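Local coordinates for cellulase (Bacteroides salanitronis, PDB 6WQY), which hydrolyses beta-1,4-glucan chains as a broad-specificity endoglucanase, this chain being the family 5 catalytic domain of a longer protein, and probably also acts on xylan, at residues Val75-Thr80 with Glu103-Ala108; Asn158-Lys163 with Leu167-Met172; Tyr253-Tyr258 with Leu325-Tyr330. All blocks are in the same frame, centred on the assembly; numbering follows the deposited sequence.

Contact 1 of 3, residues Val75-Thr80 with Glu103-Ala108; sequences VRIPVT and EVVGYA
Ile-77, on barrel strand 74-77, meets Val-104 and Val-105 of helix 95-110, the helix of the beta-alpha-beta crossover that leads on to strand 114-118 in this TIM barrel. Every atom beyond CB of the isoleucine comes near the same methyl, Val-104 CG1. The ethyl arm runs extended (chi2 162°) and puts CD1 3.9 Å from Val-104 CG1, while the short branch sets CG2 4.0 Å from that methyl. This double approach follows from chi1 of -58°, with CG1 beside the backbone N and CG2 anti to it. The side chains of Ile-77 and Val-104 run alongside each other in opposite senses instead of meeting end on. A threonine in place of Ile-77 would lack CD1 and would probably leave a gap beside Val-104 and Val-105. Phe-64 of helix 61-70 packs on Val-104, and Ile-117 of the next strand touches both Ile-77 and Val-105, extending the apolar layer between sheet and helices. One residue back along the strand, Arg-76 points into the barrel, where it forms a salt bridge with Glu-309. On the helix side, Ile-77 CD1 also nears Val-105, lying 4.3 Å from its CG2.

Contact 2 of 3, residues Asn158-Lys163 with Leu167-Met172; sequences NRFADK and LVFEAM
Phe-160 and Lys-163 close over Leu-167 and Phe-169 where the chain leaves helix 139-159 of the TIM barrel and enters strand 167-170. The short connection is one of the alpha-to-beta loops on the side of the barrel away from the catalytic face. Apolar packing does the work between the two segments. Leu-167 CD2 is its focal methyl: it lies 3.6 Å from Phe-160 CB and 3.7 Å from Phe-160 CG, the two side chains crossing at about a right angle. The same methyl touches the root of the lysine, 3.9 Å from Lys-163 CB. In Leu-167, CG anti to the backbone N (chi1 179°) directs the branch toward Phe-160.

Between the aromatic residues there is contact but no stack. Phe-169 offers the edge of its ring, with CZ 4.1 Å from Phe-160 CB. Over the centre of the Phe-160 ring, on one face, lies Arg-159 CG, 4.3 Å above the plane.

Polar links hold the frame. The loop opens with a type I turn whose Lys-163 N bonds to Phe-160 O at 3.0 Å. Arg-217 then spans the connection, with NH2 on Lys-163 O and NH1 on Leu-167 O. The lysine chain bends at chi2 (-58°), laying its first carbons on the leucine while NZ turns off to a salt bridge with Glu-109. The chemistry is thus divided along one side chain: the methylenes of Lys-163 help cover buried carbon, and its charge is met by a carboxylate on helix 95-110, so that the loop is probably tied to its neighbouring helix as well as to the strand.

Contact 3 of 3, residues Tyr253-Tyr258 with Leu325-Tyr330; sequences YDPIDY and LYYLEY
The loop that follows barrel strand 246-251 passes through a cis peptide, Asp-254 to Pro-255, and Tyr-327 of helix 318-337 reaches across to it. The phenol is the donor in a bond to the backbone carbonyl: Tyr-327 OH lies 2.8 Å from Asp-254 O. It approaches at a C=O...O angle of 134° from above the carbonyl plane, 45° out of it, while the acceptor sits near the plane of the tyrosine ring, at its edge. Pro-255 CD rests 4.3 Å from Tyr-327 CE1, beside the hydroxyl end of the ring.

In the TIM barrel this loop stands on the catalytic face, at the C-terminal ends of the strands, and helix 318-337 follows the next strand, 305-310. Tyr-253, just before the cis peptide, bonds through OH to Glu-309 on that strand. Pro-255 occupies the N-cap position of the short helix 256-259, whose Tyr-258 makes the second contact with Tyr-327.

Here the rings form a T-shaped pair, the edge of Tyr-258 toward the face of Tyr-327, with centroids 5.8 Å apart and planes at 67°. CE2 of Tyr-258 is the leading atom, 4.1 Å from Tyr-327 CG. Tyr-327 keeps CG anti to its backbone N, sending the ring out from the helix toward the loop. Trp-269 extends the aromatic cluster, edge-to-face with Tyr-327 and also touching Tyr-258.

In the fold
The three contacts follow one another along the chain and all belong to the eight-stranded parallel barrel. Contacts 1 and 2 are close neighbours, their centres 11 Å apart, on strands 74-77 and 167-170, with strand 114-118 between them. They touch on two levels: outside the sheet Val-105 packs on Phe-160 and Leu-167, and inside the barrel Arg-76 forms a salt bridge with Glu-170. Contact 3 lies apart, its centre about 26 Å from that of contact 1 and 31 Å from that of contact 2, across the chain's centre from the latter. Contact 1 joins a strand to the helix of its crossover, contact 2 a strand to the turn that leads into it, and contact 3 a loop on the catalytic face to helix 318-337.

Contact 1 of 3, residues Val75-Thr80 with Glu103-Ala108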
loop_
_atom_site.group_PDB
_atom_site.type_symbol
_atom_site.label_atom_id
_atom_site.label_comp_id
_atom_site.label_asym_id
_atom_site.label_seq_id
_atom_site.Cartn_x
_atom_site.Cartn_y
_atom_site.Cartn_z
ATOM N N VAL A 75 -4.144 -4.378 7.664
ATOM C CA VAL A 75 -2.813 -3.791 7.802
ATOM C C VAL A 75 -1.981 -4.114 6.578
ATOM O O VAL A 75 -1.838 -5.288 6.208
ATOM C CB VAL A 75 -2.104 -4.306 9.067
ATOM C CG1 VAL A 75 -0.717 -3.727 9.177
ATOM C CG2 VAL A 75 -2.914 -3.953 10.291
ATOM N N ARG A 76 -1.365 -3.088 5.992
ATOM C CA ARG A 76 -0.351 -3.285 4.970
ATOM C C ARG A 76 1.001 -3.318 5.653
ATOM O O ARG A 76 1.325 -2.446 6.472
ATOM C CB ARG A 76 -0.435 -2.179 3.924
ATOM C CG ARG A 76 0.578 -2.281 2.785
ATOM C CD ARG A 76 0.167 -1.390 1.639
ATOM N NE ARG A 76 1.086 -1.298 0.513
ATOM C CZ ARG A 76 2.030 -0.379 0.364
ATOM N NH1 ARG A 76 2.321 0.479 1.329
ATOM N NH2 ARG A 76 2.689 -0.337 -0.787
ATOM N N ILE A 77 1.765 -4.354 5.332
ATOM C CA ILE A 77 3.069 -4.649 5.908
ATOM C C ILE A 77 4.072 -4.524 4.764
ATOM O O ILE A 77 4.375 -5.512 4.070
ATOM C CB ILE A 77 3.091 -6.071 6.503
ATOM C CG1 ILE A 77 2.010 -6.256 7.574
ATOM C CG2 ILE A 77 4.473 -6.384 7.070
ATOM C CD1 ILE A 77 1.682 -7.704 7.875
ATOM N N PRO A 78 4.613 -3.337 4.519
ATOM C CA PRO A 78 5.665 -3.206 3.506
ATOM C C PRO A 78 6.879 -4.009 3.940
ATOM O O PRO A 78 7.278 -3.966 5.109
ATOM C CB PRO A 78 5.951 -1.706 3.471
ATOM C CG PRO A 78 5.287 -1.112 4.608
ATOM C CD PRO A 78 4.261 -2.051 5.135
ATOM N N VAL A 79 7.494 -4.723 2.989
ATOM C CA VAL A 79 8.673 -5.533 3.290
ATOM C C VAL A 79 9.747 -5.226 2.252
ATOM O O VAL A 79 9.541 -5.453 1.055
ATOM C CB VAL A 79 8.388 -7.045 3.287
ATOM C CG1 VAL A 79 9.672 -7.798 3.649
ATOM C CG2 VAL A 79 7.270 -7.401 4.244
ATOM N N THR A 80 10.892 -4.739 2.723
ATOM C CA THR A 80 12.093 -4.620 1.911
ATOM C C THR A 80 12.929 -5.875 2.113
ATOM O O THR A 80 13.132 -6.315 3.250
ATOM C CB THR A 80 12.861 -3.369 2.316
ATOM O OG1 THR A 80 12.065 -2.239 1.950
ATOM C CG2 THR A 80 14.221 -3.280 1.641
ATOM N N GLU A 103 6.063 -13.872 11.225
ATOM C CA GLU A 103 5.666 -13.462 12.570
ATOM C C GLU A 103 4.706 -12.279 12.511
ATOM O O GLU A 103 3.686 -12.251 13.205
ATOM C CB GLU A 103 6.890 -13.090 13.407
ATOM C CG GLU A 103 7.729 -14.272 13.819
ATOM C CD GLU A 103 8.970 -13.905 14.606
ATOM O OE1 GLU A 103 9.271 -12.706 14.796
ATOM O OE2 GLU A 103 9.682 -14.850 15.039
ATOM N N VAL A 104 5.034 -11.285 11.700
ATOM C CA VAL A 104 4.223 -10.077 11.625
ATOM C C VAL A 104 2.880 -10.377 10.966
ATOM O O VAL A 104 1.838 -9.919 11.447
ATOM C CB VAL A 104 5.013 -8.951 10.935
ATOM C CG1 VAL A 104 4.165 -7.694 10.827
ATOM C CG2 VAL A 104 6.284 -8.652 11.718
ATOM N N VAL A 105 2.873 -11.173 9.893
ATOM C CA VAL A 105 1.614 -11.663 9.330
ATOM C C VAL A 105 0.787 -12.361 10.397
ATOM O O VAL A 105 -0.434 -12.179 10.485
ATOM C CB VAL A 105 1.895 -12.591 8.132
ATOM C CG1 VAL A 105 0.642 -13.344 7.728
ATOM C CG2 VAL A 105 2.439 -11.798 6.960
ATOM N N GLY A 106 1.437 -13.176 11.226
ATOM C CA GLY A 106 0.734 -13.888 12.278
ATOM C C GLY A 106 0.154 -12.991 13.340
ATOM O O GLY A 106 -0.904 -13.299 13.898
ATOM N N TYR A 107 0.813 -11.865 13.630
ATOM C CA TYR A 107 0.228 -10.911 14.565
ATOM C C TYR A 107 -1.091 -10.389 14.013
ATOM O O TYR A 107 -2.079 -10.263 14.739
ATOM C CB TYR A 107 1.147 -9.707 14.776
ATOM C CG TYR A 107 2.519 -9.945 15.348
ATOM C CD1 TYR A 107 2.819 -11.037 16.150
ATOM C CD2 TYR A 107 3.535 -9.046 15.072
ATOM C CE1 TYR A 107 4.106 -11.217 16.661
ATOM C CE2 TYR A 107 4.798 -9.209 15.573
ATOM C CZ TYR A 107 5.092 -10.293 16.355
ATOM O OH TYR A 107 6.386 -10.439 16.835
ATOM N N ALA A 108 -1.113 -10.050 12.724
ATOM C CA ALA A 108 -2.343 -9.566 12.109
ATOM C C ALA A 108 -3.415 -10.643 12.137
ATOM O O ALA A 108 -4.569 -10.377 12.492
ATOM C CB ALA A 108 -2.066 -9.129 10.673
#

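Contact 2 of 3, residues Asn158-Lys163 with Leu167-Met172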
loop_
_atom_site.group_PDB
_atom_site.type_symbol
_atom_site.label_atom_id
_atom_site.label_comp_id
_atom_site.label_asym_id
_atom_site.label_seq_id
_atom_site.Cartn_x
_atom_site.Cartn_y
_atom_site.Cartn_z
ATOM N N ASN A 158 4.844 -19.941 -1.266
ATOM C CA ASN A 158 4.933 -21.262 -0.651
ATOM C C ASN A 158 4.963 -21.155 0.871
ATOM O O ASN A 158 4.396 -21.994 1.574
ATOM C CB ASN A 158 6.146 -22.015 -1.188
ATOM C CG ASN A 158 5.904 -22.610 -2.569
ATOM O OD1 ASN A 158 4.777 -22.884 -2.956
ATOM N ND2 ASN A 158 6.986 -22.828 -3.308
ATOM N N ARG A 159 5.630 -20.134 1.403
ATOM C CA ARG A 159 5.738 -19.979 2.853
ATOM C C ARG A 159 4.393 -19.672 3.494
ATOM O O ARG A 159 4.192 -19.965 4.680
ATOM C CB ARG A 159 6.744 -18.874 3.184
ATOM C CG ARG A 159 6.965 -18.608 4.657
ATOM C CD ARG A 159 7.545 -19.831 5.355
ATOM N NE ARG A 159 7.853 -19.596 6.759
ATOM C CZ ARG A 159 6.939 -19.554 7.726
ATOM N NH1 ARG A 159 5.661 -19.737 7.438
ATOM N NH2 ARG A 159 7.302 -19.341 8.976
ATOM N N PHE A 160 3.473 -19.086 2.739
ATOM C CA PHE A 160 2.154 -18.691 3.227
ATOM C C PHE A 160 1.039 -19.509 2.588
ATOM O O PHE A 160 -0.128 -19.101 2.616
ATOM C CB PHE A 160 1.954 -17.189 3.028
ATOM C CG PHE A 160 2.872 -16.372 3.880
ATOM C CD1 PHE A 160 2.716 -16.365 5.261
ATOM C CD2 PHE A 160 3.910 -15.651 3.326
ATOM C CE1 PHE A 160 3.567 -15.637 6.067
ATOM C CE2 PHE A 160 4.769 -14.927 4.127
ATOM C CZ PHE A 160 4.608 -14.922 5.494
ATOM N N ALA A 161 1.373 -20.681 2.043
ATOM C CA ALA A 161 0.393 -21.462 1.295
ATOM C C ALA A 161 -0.782 -21.889 2.161
ATOM O O ALA A 161 -1.881 -22.104 1.640
ATOM C CB ALA A 161 1.064 -22.694 0.691
ATOM N N ASP A 162 -0.568 -22.033 3.464
ATOM C CA ASP A 162 -1.623 -22.462 4.366
ATOM C C ASP A 162 -2.538 -21.330 4.815
ATOM O O ASP A 162 -3.554 -21.603 5.465
ATOM C CB ASP A 162 -1.000 -23.126 5.601
ATOM C CG ASP A 162 -0.054 -22.195 6.348
ATOM O OD1 ASP A 162 0.624 -21.376 5.693
ATOM O OD2 ASP A 162 0.008 -22.281 7.592
ATOM N N LYS A 163 -2.225 -20.089 4.492
ATOM C CA LYS A 163 -3.008 -18.967 4.989
ATOM C C LYS A 163 -4.224 -18.711 4.114
ATOM O O LYS A 163 -4.153 -18.807 2.885
ATOM C CB LYS A 163 -2.151 -17.702 5.043
ATOM C CG LYS A 163 -0.933 -17.820 5.932
ATOM C CD LYS A 163 -1.284 -18.180 7.370
ATOM C CE LYS A 163 -0.072 -18.020 8.274
ATOM N NZ LYS A 163 -0.376 -18.390 9.681
ATOM N N LEU A 167 -4.989 -12.843 3.940
ATOM C CA LEU A 167 -3.654 -12.450 3.506
ATOM C C LEU A 167 -3.654 -12.185 2.010
ATOM O O LEU A 167 -4.028 -13.051 1.204
ATOM C CB LEU A 167 -2.650 -13.536 3.867
ATOM C CG LEU A 167 -1.206 -13.253 3.441
ATOM C CD1 LEU A 167 -0.635 -11.991 4.080
ATOM C CD2 LEU A 167 -0.337 -14.468 3.800
ATOM N N VAL A 168 -3.208 -10.977 1.664
ATOM C CA VAL A 168 -3.081 -10.474 0.299
ATOM C C VAL A 168 -1.601 -10.322 -0.027
ATOM O O VAL A 168 -0.815 -9.890 0.822
ATOM C CB VAL A 168 -3.767 -9.093 0.216
ATOM C CG1 VAL A 168 -3.543 -8.412 -1.130
ATOM C CG2 VAL A 168 -5.247 -9.194 0.527
ATOM N N PHE A 169 -1.222 -10.656 -1.264
ATOM C CA PHE A 169 0.119 -10.354 -1.767
ATOM C C PHE A 169 0.019 -9.177 -2.742
ATOM O O PHE A 169 -0.807 -9.218 -3.659
ATOM C CB PHE A 169 0.719 -11.540 -2.541
ATOM C CG PHE A 169 0.826 -12.841 -1.770
ATOM C CD1 PHE A 169 0.906 -12.907 -0.387
ATOM C CD2 PHE A 169 0.864 -14.021 -2.497
ATOM C CE1 PHE A 169 1.013 -14.134 0.254
ATOM C CE2 PHE A 169 0.969 -15.244 -1.862
ATOM C CZ PHE A 169 1.049 -15.306 -0.486
ATOM N N GLU A 170 0.884 -8.170 -2.570
ATOM C CA GLU A 170 0.988 -7.007 -3.454
ATOM C C GLU A 170 2.339 -7.082 -4.164
ATOM O O GLU A 170 3.377 -7.150 -3.513
ATOM C CB GLU A 170 0.875 -5.736 -2.616
ATOM C CG GLU A 170 1.134 -4.450 -3.364
ATOM C CD GLU A 170 1.182 -3.271 -2.418
ATOM O OE1 GLU A 170 0.092 -2.865 -1.899
ATOM O OE2 GLU A 170 2.290 -2.761 -2.155
ATOM N N ALA A 171 2.321 -7.064 -5.499
ATOM C CA ALA A 171 3.476 -7.471 -6.296
ATOM C C ALA A 171 4.728 -6.682 -5.958
ATOM O O ALA A 171 5.828 -7.249 -5.898
ATOM C CB ALA A 171 3.144 -7.247 -7.765
ATOM N N MET A 172 4.583 -5.359 -5.849
ATOM C CA MET A 172 5.679 -4.414 -5.658
ATOM C C MET A 172 5.043 -3.095 -5.262
ATOM O O MET A 172 3.816 -2.991 -5.140
ATOM C CB MET A 172 6.580 -4.321 -6.880
ATOM C CG MET A 172 5.924 -3.882 -8.135
ATOM S SD MET A 172 6.857 -4.400 -9.606
ATOM C CE MET A 172 6.236 -6.079 -9.748
#

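Contact 3 of 3, residues Tyr253-Tyr258 with Leu325-Tyr330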
loop_
_atom_site.group_PDB
_atom_site.type_symbol
_atom_site.label_atom_id
_atom_site.label_comp_id
_atom_site.label_asym_id
_atom_site.label_seq_id
_atom_site.Cartn_x
_atom_site.Cartn_y
_atom_site.Cartn_z
ATOM N N TYR A 253 -1.471 10.969 -1.901
ATOM C CA TYR A 253 -1.029 11.930 -0.901
ATOM C C TYR A 253 -1.328 13.365 -1.326
ATOM O O TYR A 253 -0.845 14.317 -0.689
ATOM C CB TYR A 253 0.463 11.790 -0.650
ATOM C CG TYR A 253 0.911 10.522 0.042
ATOM C CD1 TYR A 253 0.744 10.384 1.412
ATOM C CD2 TYR A 253 1.542 9.498 -0.655
ATOM C CE1 TYR A 253 1.209 9.268 2.077
ATOM C CE2 TYR A 253 1.992 8.366 0.004
ATOM C CZ TYR A 253 1.833 8.259 1.373
ATOM O OH TYR A 253 2.333 7.207 2.102
ATOM N N ASP A 254 -2.115 13.564 -2.377
ATOM C CA ASP A 254 -2.247 14.903 -2.931
ATOM C C ASP A 254 -2.890 15.846 -1.915
ATOM O O ASP A 254 -3.917 15.495 -1.326
ATOM C CB ASP A 254 -3.147 14.907 -4.168
ATOM C CG ASP A 254 -2.581 14.153 -5.348
ATOM O OD1 ASP A 254 -1.409 13.704 -5.313
ATOM O OD2 ASP A 254 -3.344 14.043 -6.365
ATOM N N PRO A 255 -2.370 17.068 -1.733
ATOM C CA PRO A 255 -1.114 17.611 -2.271
ATOM C C PRO A 255 0.019 17.296 -1.296
ATOM O O PRO A 255 -0.081 17.664 -0.109
ATOM C CB PRO A 255 -1.393 19.112 -2.357
ATOM C CG PRO A 255 -2.385 19.375 -1.251
ATOM C CD PRO A 255 -3.088 18.077 -0.930
ATOM N N ILE A 256 1.080 16.632 -1.762
ATOM C CA ILE A 256 2.128 16.171 -0.859
ATOM C C ILE A 256 2.777 17.314 -0.093
ATOM O O ILE A 256 3.222 17.124 1.047
ATOM C CB ILE A 256 3.152 15.307 -1.623
ATOM C CG1 ILE A 256 4.158 14.658 -0.671
ATOM C CG2 ILE A 256 3.867 16.116 -2.683
ATOM C CD1 ILE A 256 3.573 13.619 0.250
ATOM N N ASP A 257 2.868 18.509 -0.679
ATOM C CA ASP A 257 3.453 19.608 0.078
ATOM C C ASP A 257 2.690 19.856 1.374
ATOM O O ASP A 257 3.296 20.246 2.379
ATOM C CB ASP A 257 3.485 20.887 -0.766
ATOM C CG ASP A 257 4.574 20.862 -1.827
ATOM O OD1 ASP A 257 5.368 19.894 -1.866
ATOM O OD2 ASP A 257 4.630 21.817 -2.632
ATOM N N TYR A 258 1.375 19.650 1.363
ATOM C CA TYR A 258 0.564 19.783 2.574
ATOM C C TYR A 258 0.633 18.518 3.438
ATOM O O TYR A 258 0.878 18.585 4.652
ATOM C CB TYR A 258 -0.900 20.112 2.216
ATOM C CG TYR A 258 -1.792 20.038 3.441
ATOM C CD1 TYR A 258 -1.648 20.951 4.473
ATOM C CD2 TYR A 258 -2.738 19.034 3.589
ATOM C CE1 TYR A 258 -2.411 20.862 5.615
ATOM C CE2 TYR A 258 -3.523 18.947 4.727
ATOM C CZ TYR A 258 -3.346 19.861 5.744
ATOM O OH TYR A 258 -4.110 19.759 6.884
ATOM N N LEU A 325 -7.402 16.900 10.397
ATOM C CA LEU A 325 -8.489 15.959 10.639
ATOM C C LEU A 325 -9.555 16.083 9.567
ATOM O O LEU A 325 -10.110 15.080 9.116
ATOM C CB LEU A 325 -9.070 16.133 12.037
ATOM C CG LEU A 325 -8.259 15.441 13.125
ATOM C CD1 LEU A 325 -6.905 16.080 13.354
ATOM C CD2 LEU A 325 -9.046 15.389 14.429
ATOM N N TYR A 326 -9.860 17.317 9.146
ATOM C CA TYR A 326 -10.796 17.514 8.042
ATOM C C TYR A 326 -10.297 16.833 6.770
ATOM O O TYR A 326 -11.055 16.114 6.113
ATOM C CB TYR A 326 -11.057 19.011 7.827
ATOM C CG TYR A 326 -11.809 19.299 6.547
ATOM C CD1 TYR A 326 -13.044 18.718 6.293
ATOM C CD2 TYR A 326 -11.272 20.130 5.579
ATOM C CE1 TYR A 326 -13.719 18.955 5.117
ATOM C CE2 TYR A 326 -11.933 20.374 4.394
ATOM C CZ TYR A 326 -13.161 19.781 4.168
ATOM O OH TYR A 326 -13.849 20.012 2.995
ATOM N N TYR A 327 -9.032 17.050 6.415
ATOM C CA TYR A 327 -8.458 16.398 5.242
ATOM C C TYR A 327 -8.622 14.883 5.319
ATOM O O TYR A 327 -9.085 14.242 4.365
ATOM C CB TYR A 327 -6.967 16.772 5.119
ATOM C CG TYR A 327 -6.267 16.033 4.000
ATOM C CD1 TYR A 327 -6.265 16.538 2.704
ATOM C CD2 TYR A 327 -5.641 14.823 4.227
ATOM C CE1 TYR A 327 -5.654 15.856 1.666
ATOM C CE2 TYR A 327 -5.023 14.138 3.194
ATOM C CZ TYR A 327 -5.036 14.650 1.928
ATOM O OH TYR A 327 -4.423 13.926 0.921
ATOM N N LEU A 328 -8.228 14.276 6.441
ATOM C CA LEU A 328 -8.287 12.823 6.553
ATOM C C LEU A 328 -9.714 12.319 6.509
ATOM O O LEU A 328 -9.997 11.294 5.876
ATOM C CB LEU A 328 -7.575 12.376 7.829
ATOM C CG LEU A 328 -6.056 12.556 7.822
ATOM C CD1 LEU A 328 -5.491 12.253 9.186
ATOM C CD2 LEU A 328 -5.400 11.651 6.784
ATOM N N GLU A 329 -10.631 13.025 7.170
ATOM C CA GLU A 329 -12.037 12.642 7.128
ATOM C C GLU A 329 -12.574 12.761 5.709
ATOM O O GLU A 329 -13.277 11.863 5.218
ATOM C CB GLU A 329 -12.848 13.500 8.109
ATOM C CG GLU A 329 -14.230 12.947 8.420
ATOM C CD GLU A 329 -14.973 13.698 9.521
ATOM O OE1 GLU A 329 -14.474 14.672 10.108
ATOM O OE2 GLU A 329 -16.150 13.322 9.770
ATOM N N TYR A 330 -12.228 13.850 5.019
ATOM C CA TYR A 330 -12.713 14.059 3.660
ATOM C C TYR A 330 -12.200 12.979 2.714
ATOM O O TYR A 330 -12.959 12.441 1.884
ATOM C CB TYR A 330 -12.291 15.441 3.154
ATOM C CG TYR A 330 -13.023 15.818 1.900
ATOM C CD1 TYR A 330 -12.542 15.469 0.652
ATOM C CD2 TYR A 330 -14.227 16.490 1.966
ATOM C CE1 TYR A 330 -13.236 15.790 -0.492
ATOM C CE2 TYR A 330 -14.927 16.815 0.826
ATOM C CZ TYR A 330 -14.429 16.457 -0.398
ATOM O OH TYR A 330 -15.117 16.765 -1.547
#